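Local coordinates for protein possible thiamine biosynthesis enzyme (Candida albicans, PDB 2X7Q) that is of unknown function but has the periplasmic binding protein fold and probably binds a small solute, perhaps one linked to thiamine biosynthesis, at residues Leu73-Ile78 with Leu99-Ser104; Gly122-Gly127 with Phe174-Phe179; Ser130-Phe135 with Ala289-Glu294; Ser153-Leu158 with Tyr178-Lys183. The protein carries 1 engineered substitution. All coordinates share one frame; numbering follows the deposited sequence.

Contact 1: Leu73-Ile78 with Leu99-Ser104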
loop_
_atom_site.group_PDB
_atom_site.type_symbol
_atom_site.label_atom_id
_atom_site.label_comp_id
_atom_site.label_asym_id
_atom_site.label_seq_id
_atom_site.Cartn_x
_atom_site.Cartn_y
_atom_site.Cartn_z
ATOM N N LEU A 73 -0.936 2.012 0.340
ATOM C CA LEU A 73 -0.434 1.481 1.603
ATOM C C LEU A 73 -0.858 2.342 2.790
ATOM O O LEU A 73 -0.917 3.567 2.694
ATOM C CB LEU A 73 1.090 1.336 1.563
ATOM C CG LEU A 73 1.645 0.410 0.477
ATOM C CD1 LEU A 73 3.167 0.408 0.487
ATOM C CD2 LEU A 73 1.105 -1.003 0.642
ATOM N N THR A 74 -1.151 1.687 3.909
ATOM C CA THR A 74 -1.638 2.365 5.104
ATOM C C THR A 74 -0.667 3.418 5.631
ATOM O O THR A 74 -1.049 4.570 5.823
ATOM C CB THR A 74 -1.949 1.358 6.229
ATOM O OG1 THR A 74 -2.940 0.424 5.779
ATOM C CG2 THR A 74 -2.463 2.076 7.466
ATOM N N GLU A 75 0.582 3.027 5.863
ATOM C CA GLU A 75 1.560 3.931 6.463
ATOM C C GLU A 75 1.751 5.203 5.642
ATOM O O GLU A 75 2.021 6.267 6.193
ATOM C CB GLU A 75 2.906 3.228 6.684
ATOM C CG GLU A 75 3.685 2.914 5.414
ATOM C CD GLU A 75 3.281 1.598 4.787
ATOM O OE1 GLU A 75 2.357 0.947 5.315
ATOM O OE2 GLU A 75 3.890 1.212 3.769
ATOM N N ALA A 76 1.606 5.087 4.326
ATOM C CA ALA A 76 1.776 6.225 3.430
ATOM C C ALA A 76 0.781 7.337 3.754
ATOM O O ALA A 76 1.145 8.510 3.818
ATOM C CB ALA A 76 1.626 5.783 1.981
ATOM N N PHE A 77 -0.479 6.959 3.945
ATOM C CA PHE A 77 -1.534 7.925 4.225
ATOM C C PHE A 77 -1.502 8.397 5.675
ATOM O O PHE A 77 -1.680 9.582 5.951
ATOM C CB PHE A 77 -2.906 7.330 3.892
ATOM C CG PHE A 77 -3.087 6.997 2.436
ATOM C CD1 PHE A 77 -3.339 7.997 1.509
ATOM C CD2 PHE A 77 -3.009 5.685 1.993
ATOM C CE1 PHE A 77 -3.506 7.696 0.168
ATOM C CE2 PHE A 77 -3.179 5.377 0.654
ATOM C CZ PHE A 77 -3.426 6.384 -0.258
ATOM N N ILE A 78 -1.276 7.467 6.598
ATOM C CA ILE A 78 -1.213 7.804 8.017
ATOM C C ILE A 78 -0.096 8.803 8.301
ATOM O O ILE A 78 -0.299 9.787 9.011
ATOM C CB ILE A 78 -0.998 6.554 8.893
ATOM C CG1 ILE A 78 -2.152 5.568 8.712
ATOM C CG2 ILE A 78 -0.855 6.949 10.357
ATOM C CD1 ILE A 78 -3.505 6.133 9.094
ATOM N N LEU A 99 1.435 -6.521 5.325
ATOM C CA LEU A 99 2.273 -6.632 4.134
ATOM C C LEU A 99 3.621 -7.272 4.469
ATOM O O LEU A 99 4.253 -6.916 5.463
ATOM C CB LEU A 99 2.494 -5.254 3.505
ATOM C CG LEU A 99 2.954 -5.229 2.045
ATOM C CD1 LEU A 99 1.810 -5.619 1.131
ATOM C CD2 LEU A 99 3.498 -3.859 1.661
ATOM N N LEU A 100 4.057 -8.216 3.639
ATOM C CA LEU A 100 5.337 -8.887 3.850
ATOM C C LEU A 100 6.446 -8.261 3.009
ATOM O O LEU A 100 6.497 -8.448 1.791
ATOM C CB LEU A 100 5.222 -10.382 3.544
ATOM C CG LEU A 100 6.497 -11.212 3.710
ATOM C CD1 LEU A 100 7.057 -11.066 5.116
ATOM C CD2 LEU A 100 6.236 -12.676 3.385
ATOM N N TRP A 101 7.331 -7.519 3.669
ATOM C CA TRP A 101 8.450 -6.871 2.993
ATOM C C TRP A 101 9.677 -7.775 2.956
ATOM O O TRP A 101 10.035 -8.390 3.957
ATOM C CB TRP A 101 8.797 -5.548 3.676
ATOM C CG TRP A 101 7.807 -4.457 3.403
ATOM C CD1 TRP A 101 6.681 -4.171 4.119
ATOM C CD2 TRP A 101 7.855 -3.502 2.337
ATOM N NE1 TRP A 101 6.026 -3.097 3.564
ATOM C CE2 TRP A 101 6.729 -2.668 2.464
ATOM C CE3 TRP A 101 8.746 -3.271 1.282
ATOM C CZ2 TRP A 101 6.467 -1.622 1.584
ATOM C CZ3 TRP A 101 8.485 -2.232 0.407
ATOM C CH2 TRP A 101 7.357 -1.421 0.563
ATOM N N ALA A 102 10.317 -7.850 1.794
ATOM C CA ALA A 102 11.508 -8.673 1.629
ATOM C C ALA A 102 12.741 -7.799 1.401
ATOM O O ALA A 102 12.728 -6.887 0.567
ATOM C CB ALA A 102 11.323 -9.646 0.475
ATOM N N VAL A 103 13.807 -8.087 2.142
ATOM C CA VAL A 103 15.056 -7.349 2.009
ATOM C C VAL A 103 15.973 -8.060 1.022
ATOM O O VAL A 103 16.317 -9.227 1.213
ATOM C CB VAL A 103 15.767 -7.210 3.364
ATOM C CG1 VAL A 103 17.019 -6.360 3.222
ATOM C CG2 VAL A 103 14.824 -6.604 4.396
ATOM N N SER A 104 16.369 -7.356 -0.034
ATOM C CA SER A 104 17.159 -7.969 -1.096
ATOM C C SER A 104 18.527 -7.315 -1.262
ATOM O O SER A 104 18.725 -6.159 -0.887
ATOM C CB SER A 104 16.403 -7.911 -2.425
ATOM O OG SER A 104 15.125 -8.510 -2.316
HETATM O O HOH W 1 3.692 -1.541 3.831
#

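Contact 2: Gly122-Gly127 with Phe174-Phe179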
loop_
_atom_site.group_PDB
_atom_site.type_symbol
_atom_site.label_atom_id
_atom_site.label_comp_id
_atom_site.label_asym_id
_atom_site.label_seq_id
_atom_site.Cartn_x
_atom_site.Cartn_y
_atom_site.Cartn_z
ATOM N N GLY A 122 18.774 1.438 -0.798
ATOM C CA GLY A 122 18.133 1.868 -2.027
ATOM C C GLY A 122 16.627 1.934 -1.873
ATOM O O GLY A 122 15.999 0.988 -1.393
ATOM N N VAL A 123 16.046 3.059 -2.276
ATOM C CA VAL A 123 14.605 3.244 -2.193
ATOM C C VAL A 123 14.063 3.797 -3.503
ATOM O O VAL A 123 14.768 4.498 -4.223
ATOM C CB VAL A 123 14.219 4.201 -1.050
ATOM C CG1 VAL A 123 14.719 3.670 0.283
ATOM C CG2 VAL A 123 14.770 5.594 -1.318
ATOM N N SER A 124 12.815 3.469 -3.815
ATOM C CA SER A 124 12.160 4.019 -4.992
ATOM C C SER A 124 12.097 5.536 -4.864
ATOM O O SER A 124 12.530 6.260 -5.755
ATOM C CB SER A 124 10.754 3.437 -5.143
ATOM O OG SER A 124 9.957 3.703 -4.000
ATOM N N ARG A 125 11.562 6.002 -3.740
ATOM C CA ARG A 125 11.454 7.432 -3.464
ATOM C C ARG A 125 11.487 7.675 -1.961
ATOM O O ARG A 125 11.190 6.778 -1.170
ATOM C CB ARG A 125 10.156 7.985 -4.061
ATOM C CG ARG A 125 8.916 7.490 -3.346
ATOM C CD ARG A 125 7.657 7.702 -4.171
ATOM N NE ARG A 125 6.502 7.107 -3.512
ATOM C CZ ARG A 125 6.184 5.819 -3.585
ATOM N NH1 ARG A 125 6.932 4.990 -4.300
ATOM N NH2 ARG A 125 5.118 5.360 -2.943
ATOM N N ILE A 126 11.838 8.896 -1.572
ATOM C CA ILE A 126 11.848 9.259 -0.162
ATOM C C ILE A 126 10.421 9.316 0.371
ATOM O O ILE A 126 9.561 9.976 -0.210
ATOM C CB ILE A 126 12.530 10.619 0.077
ATOM C CG1 ILE A 126 13.977 10.585 -0.412
ATOM C CG2 ILE A 126 12.481 10.990 1.551
ATOM C CD1 ILE A 126 14.855 9.604 0.332
ATOM N N GLY A 127 10.170 8.618 1.476
ATOM C CA GLY A 127 8.852 8.607 2.086
ATOM C C GLY A 127 8.003 7.426 1.660
ATOM O O GLY A 127 6.897 7.243 2.161
ATOM N N PHE A 174 17.728 -3.208 -0.608
ATOM C CA PHE A 174 16.474 -2.479 -0.752
ATOM C C PHE A 174 15.329 -3.362 -0.267
ATOM O O PHE A 174 15.494 -4.572 -0.119
ATOM C CB PHE A 174 16.252 -2.063 -2.209
ATOM C CG PHE A 174 15.973 -3.214 -3.136
ATOM C CD1 PHE A 174 17.013 -3.909 -3.733
ATOM C CD2 PHE A 174 14.671 -3.594 -3.419
ATOM C CE1 PHE A 174 16.760 -4.965 -4.590
ATOM C CE2 PHE A 174 14.412 -4.648 -4.273
ATOM C CZ PHE A 174 15.456 -5.335 -4.858
HETATM N N MSE A 175 14.173 -2.761 -0.018
HETATM C CA MSE A 175 13.025 -3.514 0.472
HETATM C C MSE A 175 11.855 -3.432 -0.506
HETATM O O MSE A 175 11.508 -2.352 -0.993
HETATM C CB MSE A 175 12.608 -3.013 1.856
HETATM C CG MSE A 175 13.709 -3.084 2.891
HETATM SE SE MSE A 175 13.166 -2.424 4.633
HETATM C CE MSE A 175 11.657 -3.603 4.941
ATOM N N TRP A 176 11.248 -4.579 -0.790
ATOM C CA TRP A 176 10.148 -4.644 -1.743
ATOM C C TRP A 176 9.214 -5.791 -1.377
ATOM O O TRP A 176 9.621 -6.741 -0.709
ATOM C CB TRP A 176 10.695 -4.833 -3.159
ATOM C CG TRP A 176 9.861 -4.190 -4.223
ATOM C CD1 TRP A 176 9.036 -4.815 -5.111
ATOM C CD2 TRP A 176 9.770 -2.786 -4.511
ATOM N NE1 TRP A 176 8.441 -3.891 -5.936
ATOM C CE2 TRP A 176 8.872 -2.643 -5.587
ATOM C CE3 TRP A 176 10.362 -1.646 -3.962
ATOM C CZ2 TRP A 176 8.553 -1.395 -6.125
ATOM C CZ3 TRP A 176 10.042 -0.411 -4.499
ATOM C CH2 TRP A 176 9.147 -0.295 -5.569
ATOM N N GLU A 177 7.961 -5.697 -1.808
ATOM C CA GLU A 177 6.978 -6.731 -1.508
ATOM C C GLU A 177 7.517 -8.103 -1.908
ATOM O O GLU A 177 8.067 -8.269 -2.996
ATOM C CB GLU A 177 5.651 -6.434 -2.211
ATOM C CG GLU A 177 4.484 -7.279 -1.722
ATOM C CD GLU A 177 4.498 -8.681 -2.300
ATOM O OE1 GLU A 177 4.545 -8.812 -3.541
ATOM O OE2 GLU A 177 4.462 -9.649 -1.512
ATOM N N TYR A 178 7.362 -9.077 -1.017
ATOM C CA TYR A 178 7.957 -10.400 -1.201
ATOM C C TYR A 178 7.594 -11.072 -2.522
ATOM O O TYR A 178 8.469 -11.341 -3.344
ATOM C CB TYR A 178 7.596 -11.326 -0.035
ATOM C CG TYR A 178 8.030 -12.759 -0.246
ATOM C CD1 TYR A 178 9.373 -13.114 -0.190
ATOM C CD2 TYR A 178 7.098 -13.759 -0.499
ATOM C CE1 TYR A 178 9.776 -14.420 -0.385
ATOM C CE2 TYR A 178 7.493 -15.069 -0.695
ATOM C CZ TYR A 178 8.833 -15.394 -0.638
ATOM O OH TYR A 178 9.234 -16.698 -0.833
ATOM N N PHE A 179 6.311 -11.358 -2.715
ATOM C CA PHE A 179 5.870 -12.104 -3.891
ATOM C C PHE A 179 6.193 -11.392 -5.199
ATOM O O PHE A 179 6.250 -12.018 -6.255
ATOM C CB PHE A 179 4.377 -12.427 -3.806
ATOM C CG PHE A 179 4.038 -13.434 -2.745
ATOM C CD1 PHE A 179 4.187 -14.790 -2.986
ATOM C CD2 PHE A 179 3.574 -13.026 -1.505
ATOM C CE1 PHE A 179 3.879 -15.718 -2.010
ATOM C CE2 PHE A 179 3.265 -13.949 -0.524
ATOM C CZ PHE A 179 3.417 -15.297 -0.777
HETATM O O HOH W 2 14.454 -0.020 0.700
#

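Contact 3: Ser130-Phe135 with Ala289-Glu294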
loop_
_atom_site.group_PDB
_atom_site.type_symbol
_atom_site.label_atom_id
_atom_site.label_comp_id
_atom_site.label_asym_id
_atom_site.label_seq_id
_atom_site.Cartn_x
_atom_site.Cartn_y
_atom_site.Cartn_z
ATOM N N SER A 130 9.343 1.433 0.907
ATOM C CA SER A 130 10.710 0.926 0.924
ATOM C C SER A 130 11.604 1.797 1.802
ATOM O O SER A 130 12.599 1.327 2.353
ATOM C CB SER A 130 11.277 0.863 -0.494
ATOM O OG SER A 130 11.322 2.147 -1.086
ATOM N N TYR A 131 11.245 3.071 1.923
ATOM C CA TYR A 131 11.996 4.007 2.751
ATOM C C TYR A 131 11.566 3.911 4.213
ATOM O O TYR A 131 12.397 3.751 5.103
ATOM C CB TYR A 131 11.814 5.438 2.239
ATOM C CG TYR A 131 12.392 6.496 3.152
ATOM C CD1 TYR A 131 11.591 7.156 4.075
ATOM C CD2 TYR A 131 13.737 6.834 3.092
ATOM C CE1 TYR A 131 12.113 8.122 4.913
ATOM C CE2 TYR A 131 14.270 7.799 3.927
ATOM C CZ TYR A 131 13.453 8.440 4.835
ATOM O OH TYR A 131 13.977 9.401 5.667
ATOM N N VAL A 132 10.263 4.013 4.451
ATOM C CA VAL A 132 9.720 3.969 5.805
ATOM C C VAL A 132 10.060 2.662 6.516
ATOM O O VAL A 132 10.483 2.667 7.671
ATOM C CB VAL A 132 8.190 4.158 5.801
ATOM C CG1 VAL A 132 7.596 3.730 7.134
ATOM C CG2 VAL A 132 7.833 5.598 5.477
HETATM N N MSE A 133 9.882 1.547 5.817
HETATM C CA MSE A 133 10.108 0.229 6.400
HETATM C C MSE A 133 11.567 -0.014 6.768
HETATM O O MSE A 133 11.861 -0.883 7.585
HETATM C CB MSE A 133 9.614 -0.870 5.455
HETATM C CG MSE A 133 8.103 -0.957 5.334
HETATM SE SE MSE A 133 7.246 -1.240 7.062
HETATM C CE MSE A 133 8.136 -2.882 7.573
ATOM N N SER A 134 12.478 0.742 6.163
ATOM C CA SER A 134 13.894 0.598 6.478
ATOM C C SER A 134 14.148 1.039 7.915
ATOM O O SER A 134 15.001 0.481 8.603
ATOM C CB SER A 134 14.761 1.403 5.508
ATOM O OG SER A 134 14.691 2.790 5.775
ATOM N N PHE A 135 13.400 2.044 8.362
ATOM C CA PHE A 135 13.488 2.518 9.738
ATOM C C PHE A 135 12.906 1.486 10.701
ATOM O O PHE A 135 13.503 1.185 11.733
ATOM C CB PHE A 135 12.752 3.851 9.893
ATOM C CG PHE A 135 13.451 5.014 9.242
ATOM C CD1 PHE A 135 13.349 5.228 7.876
ATOM C CD2 PHE A 135 14.205 5.896 9.999
ATOM C CE1 PHE A 135 13.989 6.297 7.278
ATOM C CE2 PHE A 135 14.848 6.968 9.407
ATOM C CZ PHE A 135 14.739 7.169 8.044
ATOM N N ALA A 289 10.146 4.311 15.694
ATOM C CA ALA A 289 11.178 3.995 14.712
ATOM C C ALA A 289 11.926 5.242 14.245
ATOM O O ALA A 289 12.971 5.142 13.601
ATOM C CB ALA A 289 10.577 3.258 13.526
ATOM N N GLY A 290 11.382 6.412 14.563
ATOM C CA GLY A 290 12.024 7.667 14.218
ATOM C C GLY A 290 11.510 8.296 12.939
ATOM O O GLY A 290 11.959 9.373 12.545
ATOM N N VAL A 291 10.566 7.627 12.285
ATOM C CA VAL A 291 9.985 8.143 11.051
ATOM C C VAL A 291 9.198 9.423 11.312
ATOM O O VAL A 291 9.297 10.389 10.554
ATOM C CB VAL A 291 9.063 7.106 10.380
ATOM C CG1 VAL A 291 8.403 7.696 9.142
ATOM C CG2 VAL A 291 9.849 5.853 10.020
ATOM N N LEU A 292 8.413 9.420 12.385
ATOM C CA LEU A 292 7.623 10.590 12.758
ATOM C C LEU A 292 8.240 11.327 13.942
ATOM O O LEU A 292 8.557 10.719 14.964
ATOM C CB LEU A 292 6.181 10.189 13.077
ATOM C CG LEU A 292 5.171 10.233 11.928
ATOM C CD1 LEU A 292 5.755 9.649 10.660
ATOM C CD2 LEU A 292 3.895 9.495 12.320
ATOM N N ALA A 293 8.409 12.637 13.797
ATOM C CA ALA A 293 9.014 13.455 14.841
ATOM C C ALA A 293 7.962 14.235 15.626
ATOM O O ALA A 293 8.218 14.690 16.741
ATOM C CB ALA A 293 10.041 14.401 14.243
ATOM N N GLU A 294 6.780 14.392 15.037
ATOM C CA GLU A 294 5.685 15.098 15.690
ATOM C C GLU A 294 5.295 14.413 16.996
ATOM O O GLU A 294 5.360 13.188 17.106
ATOM C CB GLU A 294 4.471 15.193 14.762
ATOM C CG GLU A 294 4.657 16.123 13.569
ATOM C CD GLU A 294 5.554 15.539 12.492
ATOM O OE1 GLU A 294 5.822 14.321 12.529
ATOM O OE2 GLU A 294 5.988 16.299 11.602
HETATM O O HOH W 3 14.871 3.165 13.057
#

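Contact 4: Ser153-Leu158 with Tyr178-Lys183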
loop_
_atom_site.group_PDB
_atom_site.type_symbol
_atom_site.label_atom_id
_atom_site.label_comp_id
_atom_site.label_asym_id
_atom_site.label_seq_id
_atom_site.Cartn_x
_atom_site.Cartn_y
_atom_site.Cartn_z
ATOM N N SER A 153 14.038 5.366 -7.985
ATOM C CA SER A 153 12.788 5.534 -8.727
ATOM C C SER A 153 11.992 4.244 -8.931
ATOM O O SER A 153 10.860 4.131 -8.460
ATOM C CB SER A 153 13.044 6.217 -10.074
ATOM O OG SER A 153 11.831 6.442 -10.772
ATOM N N ASN A 154 12.577 3.276 -9.633
ATOM C CA ASN A 154 11.844 2.062 -9.988
ATOM C C ASN A 154 12.452 0.756 -9.470
ATOM O O ASN A 154 13.569 0.733 -8.949
ATOM C CB ASN A 154 11.621 1.987 -11.505
ATOM C CG ASN A 154 12.917 1.950 -12.285
ATOM O OD1 ASN A 154 13.703 1.013 -12.163
ATOM N ND2 ASN A 154 13.143 2.972 -13.101
ATOM N N PHE A 155 11.702 -0.330 -9.637
ATOM C CA PHE A 155 12.083 -1.641 -9.122
ATOM C C PHE A 155 13.335 -2.203 -9.788
ATOM O O PHE A 155 14.185 -2.796 -9.121
ATOM C CB PHE A 155 10.917 -2.623 -9.269
ATOM C CG PHE A 155 11.178 -3.975 -8.666
ATOM C CD1 PHE A 155 10.690 -5.122 -9.268
ATOM C CD2 PHE A 155 11.909 -4.097 -7.495
ATOM C CE1 PHE A 155 10.925 -6.368 -8.715
ATOM C CE2 PHE A 155 12.149 -5.340 -6.940
ATOM C CZ PHE A 155 11.656 -6.476 -7.550
ATOM N N LYS A 156 13.447 -2.021 -11.100
ATOM C CA LYS A 156 14.599 -2.532 -11.836
ATOM C C LYS A 156 15.890 -1.844 -11.397
ATOM O O LYS A 156 16.898 -2.504 -11.145
ATOM C CB LYS A 156 14.409 -2.367 -13.346
ATOM C CG LYS A 156 15.573 -2.913 -14.166
ATOM C CD LYS A 156 15.383 -2.678 -15.657
ATOM C CE LYS A 156 16.565 -3.220 -16.452
ATOM N N ASN A 157 15.852 -0.518 -11.316
ATOM C CA ASN A 157 17.002 0.252 -10.859
ATOM C C ASN A 157 17.469 -0.206 -9.479
ATOM O O ASN A 157 18.663 -0.205 -9.188
ATOM C CB ASN A 157 16.676 1.749 -10.839
ATOM C CG ASN A 157 16.647 2.359 -12.222
ATOM O OD1 ASN A 157 17.009 1.712 -13.202
ATOM N ND2 ASN A 157 16.221 3.614 -12.308
ATOM N N LEU A 158 16.519 -0.595 -8.636
ATOM C CA LEU A 158 16.833 -1.099 -7.304
ATOM C C LEU A 158 17.618 -2.404 -7.385
ATOM O O LEU A 158 18.562 -2.615 -6.628
ATOM C CB LEU A 158 15.553 -1.301 -6.491
ATOM C CG LEU A 158 14.838 -0.033 -6.021
ATOM C CD1 LEU A 158 13.455 -0.358 -5.481
ATOM C CD2 LEU A 158 15.667 0.699 -4.975
ATOM N N TYR A 178 7.362 -9.077 -1.017
ATOM C CA TYR A 178 7.957 -10.400 -1.201
ATOM C C TYR A 178 7.594 -11.072 -2.522
ATOM O O TYR A 178 8.469 -11.341 -3.344
ATOM C CB TYR A 178 7.596 -11.326 -0.035
ATOM C CG TYR A 178 8.030 -12.759 -0.246
ATOM C CD1 TYR A 178 9.373 -13.114 -0.190
ATOM C CD2 TYR A 178 7.098 -13.759 -0.499
ATOM C CE1 TYR A 178 9.776 -14.420 -0.385
ATOM C CE2 TYR A 178 7.493 -15.069 -0.695
ATOM C CZ TYR A 178 8.833 -15.394 -0.638
ATOM O OH TYR A 178 9.234 -16.698 -0.833
ATOM N N PHE A 179 6.311 -11.358 -2.715
ATOM C CA PHE A 179 5.870 -12.104 -3.891
ATOM C C PHE A 179 6.193 -11.392 -5.199
ATOM O O PHE A 179 6.250 -12.018 -6.255
ATOM C CB PHE A 179 4.377 -12.427 -3.806
ATOM C CG PHE A 179 4.038 -13.434 -2.745
ATOM C CD1 PHE A 179 4.187 -14.790 -2.986
ATOM C CD2 PHE A 179 3.574 -13.026 -1.505
ATOM C CE1 PHE A 179 3.879 -15.718 -2.010
ATOM C CE2 PHE A 179 3.265 -13.949 -0.524
ATOM C CZ PHE A 179 3.417 -15.297 -0.777
ATOM N N THR A 180 6.406 -10.084 -5.123
ATOM C CA THR A 180 6.791 -9.307 -6.293
ATOM C C THR A 180 8.280 -9.489 -6.575
ATOM O O THR A 180 8.728 -9.380 -7.715
ATOM C CB THR A 180 6.476 -7.808 -6.102
ATOM O OG1 THR A 180 5.075 -7.639 -5.853
ATOM C CG2 THR A 180 6.864 -7.015 -7.339
ATOM N N SER A 181 9.037 -9.778 -5.520
ATOM C CA SER A 181 10.480 -9.955 -5.623
ATOM C C SER A 181 10.852 -11.424 -5.795
ATOM O O SER A 181 11.975 -11.748 -6.179
ATOM C CB SER A 181 11.169 -9.404 -4.372
ATOM O OG SER A 181 10.810 -8.055 -4.129
ATOM N N LYS A 182 9.902 -12.308 -5.506
ATOM C CA LYS A 182 10.160 -13.742 -5.524
ATOM C C LYS A 182 10.680 -14.212 -6.878
ATOM O O LYS A 182 11.577 -15.051 -6.945
ATOM C CB LYS A 182 8.901 -14.517 -5.134
ATOM C CG LYS A 182 9.134 -16.001 -4.904
ATOM C CD LYS A 182 7.883 -16.681 -4.377
ATOM C CE LYS A 182 8.164 -18.118 -3.976
ATOM N NZ LYS A 182 8.648 -18.937 -5.118
ATOM N N LYS A 183 10.116 -13.665 -7.950
ATOM C CA LYS A 183 10.543 -14.011 -9.301
ATOM C C LYS A 183 12.050 -13.846 -9.472
ATOM O O LYS A 183 12.703 -14.664 -10.119
ATOM C CB LYS A 183 9.815 -13.151 -10.336
ATOM C CG LYS A 183 10.408 -13.247 -11.738
ATOM C CD LYS A 183 9.749 -12.255 -12.688
ATOM C CE LYS A 183 10.393 -12.281 -14.065
ATOM N NZ LYS A 183 9.746 -11.333 -15.009
#

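Contact 1: Leu73-Ile78 with Leu99-Ser104
Leu-73 reaches Leu-99 and Trp-101 across the cleft of a periplasmic binding protein fold. It ends strand 69-73 of one five-stranded sheet and is the N-cap of helix 74-82. Trp-101 lies in strand 100-106 of the other sheet, and Leu-99 lies two residues before it. The contact joins the two lobes, where proteins of this fold usually hold their ligand.

The apolar part rests on the two methyl branches of Leu-73. CD2 of Leu-73 meets CD2 of Leu-99 at 3.9 Å, and the two side chains are nearly perpendicular. A glycerol, probably from the crystallisation liquor, lies close to Leu-99. CD1 of Leu-73 comes to the edge of the indole, 4.0 Å from CZ2 of Trp-101. In Trp-101, CG lies anti to the carbonyl carbon (chi1 -74°), and the ring reaches to the helix.

The polar part runs through one water. Glu-75 sits in the first turn of helix 74-82 and is buried. Its OE1 accepts a hydrogen bond from NE1 of Trp-200, which helps to fix the carboxylate. The bridging water lies in the indole plane, accepts from NE1 of Trp-101 at 2.8 Å and donates to OE2 of Glu-75 at 2.8 Å.

Contact 2: Gly122-Gly127 with Phe174-Phe179
Strands 120-123 and 173-177 are parallel neighbours in one of the two sheets of this periplasmic binding protein fold. The contact is made at the C-terminal end of strand 120-123, beside the start of strand 173-177. Gly-122 faces Phe-174, with their CA atoms 4.8 Å apart. The carbonyl O of Gly-122 packs 3.2 Å from CB of Phe-174. Further along, a water takes the place of a direct strand bond. It donates to O of Gly-122 at 2.8 Å and accepts from N of Met-175, a selenomethionine here, at 2.8 Å. Both buried backbone groups are therefore satisfied.

Beyond the strand end the contact passes to side chains. CB of Ser-124 lies in the plane of the Trp-176 indole and meets its six-membered ring at the edge, 4.0 Å from CZ3 of Trp-176. OG of Ser-124 is turned between its backbone N and carbonyl carbon (chi1 59°), and lies 4.1 Å from CZ3 of Trp-176.

Strand 173-177 runs straight into helix 178-186. Glu-177 is the N-cap of that helix. Its OE2 accepts from N of Phe-179 at 2.8 Å, and the donor stands 40° out of the carboxylate plane.

Phe-174 and Trp-176 pack against helix 155-162. The selenomethionine Met-175 touches Met-133 of helix 129-141. Strand 100-106 runs antiparallel along the far side of strand 173-177.

Contact 3: Ser130-Phe135 with Ala289-Glu294
Phe-135 of helix 129-141 packs on Val-291, in the turn that follows helix 275-289. That helix ends in a Schellman motif, with Gly-290 at positive phi (97°). In this periplasmic binding protein fold, helix 129-141 lies against the sheet that contains strand 120-123. The contact ties this helix of one lobe to the end of helix 275-289, which packs on helix 74-82 of the other lobe.

The tight part centres on one methyl. CG2 of Val-291 lies 3.5 Å from CB of Phe-135 and 3.8 Å from CG of the same residue. It also comes within 4.2 Å of CG1 of Val-132, one turn earlier. CG2 is anti to the carbonyl carbon of Val-291, and this directs it into the corner between the two helix residues. Leu-286 of helix 275-289 touches both valines and extends the apolar patch.

On the looser side, CB of Ala-289 stays 4.3 Å from CB of Phe-135. The carbonyl O of Ala-289 lies at the edge of the phenyl ring, near its plane, 3.9 Å from CD2 of Phe-135. Gly-290 is exposed. The other end of the phenyl ring turns back over its own helix, with CE1 of Phe-135 above one face of the Tyr-131 ring.

Water completes this side. One molecule links the two carbonyls by donating to O of Phe-135 at 2.7 Å and to O of Ala-289 at 2.8 Å.

Contact 4: Ser153-Leu158 with Tyr178-Lys183
The first turns of helices 155-162 and 178-186 stand apart, with CA of Phe-155 and CA of Ser-181 9.2 Å from each other. The phenyl ring of Phe-155 bridges the gap. Its CG is anti to the backbone N (chi1 -175°), which extends the ring toward the second helix. The far end of the ring meets polar atoms of the second helix. CE1 of Phe-155 is 3.9 Å from the carbonyl O of Thr-180, and CZ of Phe-155 is 3.9 Å from OG of Ser-181. Both oxygens approach the ring obliquely. CG2 of Thr-180 adds a looser apolar contact, 4.3 Å from CE1 of Phe-155.

These are packing contacts, and the hydroxyls find their polar partners elsewhere. OG of Ser-181 bonds to the backbone O of Glu-177, one turn back. OG1 of Thr-180 bonds to the carboxylate of Glu-177 and to the hydroxyl of Tyr-250.

Phe-155 is the first residue of its helix, and Asn-154 before it is the N-cap. Its OD1 accepts from N of Asn-157 at 2.8 Å, with an N-H...O angle of 170°. The side chain of Asn-157 bonds in turn to the backbone O of Leu-152.

In this periplasmic binding protein fold, strand 173-177 lies between the two helices in the chain, and both pack on it. Its Trp-176 stacks with Phe-155 and also touches Ser-181. Tyr-184 and Arg-159 also meet the phenyl ring, the latter as a cation-pi pair. A salt bridge from Lys-182 to Asp-254 ties helix 178-186 to helix 252-259.

From the N terminus, contact 1 comes first and closes a span of about 20 residues that holds strand 88-95. It ends before the other three begin. Contact 2 then joins strands 120-123 and 173-177. Contact 3 crosses it, because 130-135 lies within the loop of contact 2 while its partner 289-294 comes far later. Contact 4 falls within the long loop of contact 3 and ends on the same stretch as contact 2, with Tyr-178 and Phe-179 in common. Strands 100-106 and 173-177 are sheet neighbours, so contacts 1 and 2 touch directly. Contacts 2 and 4 bind one sheet to helices 155-162 and 178-186. Contact 3 ties helix 129-141 to the C-terminal helices.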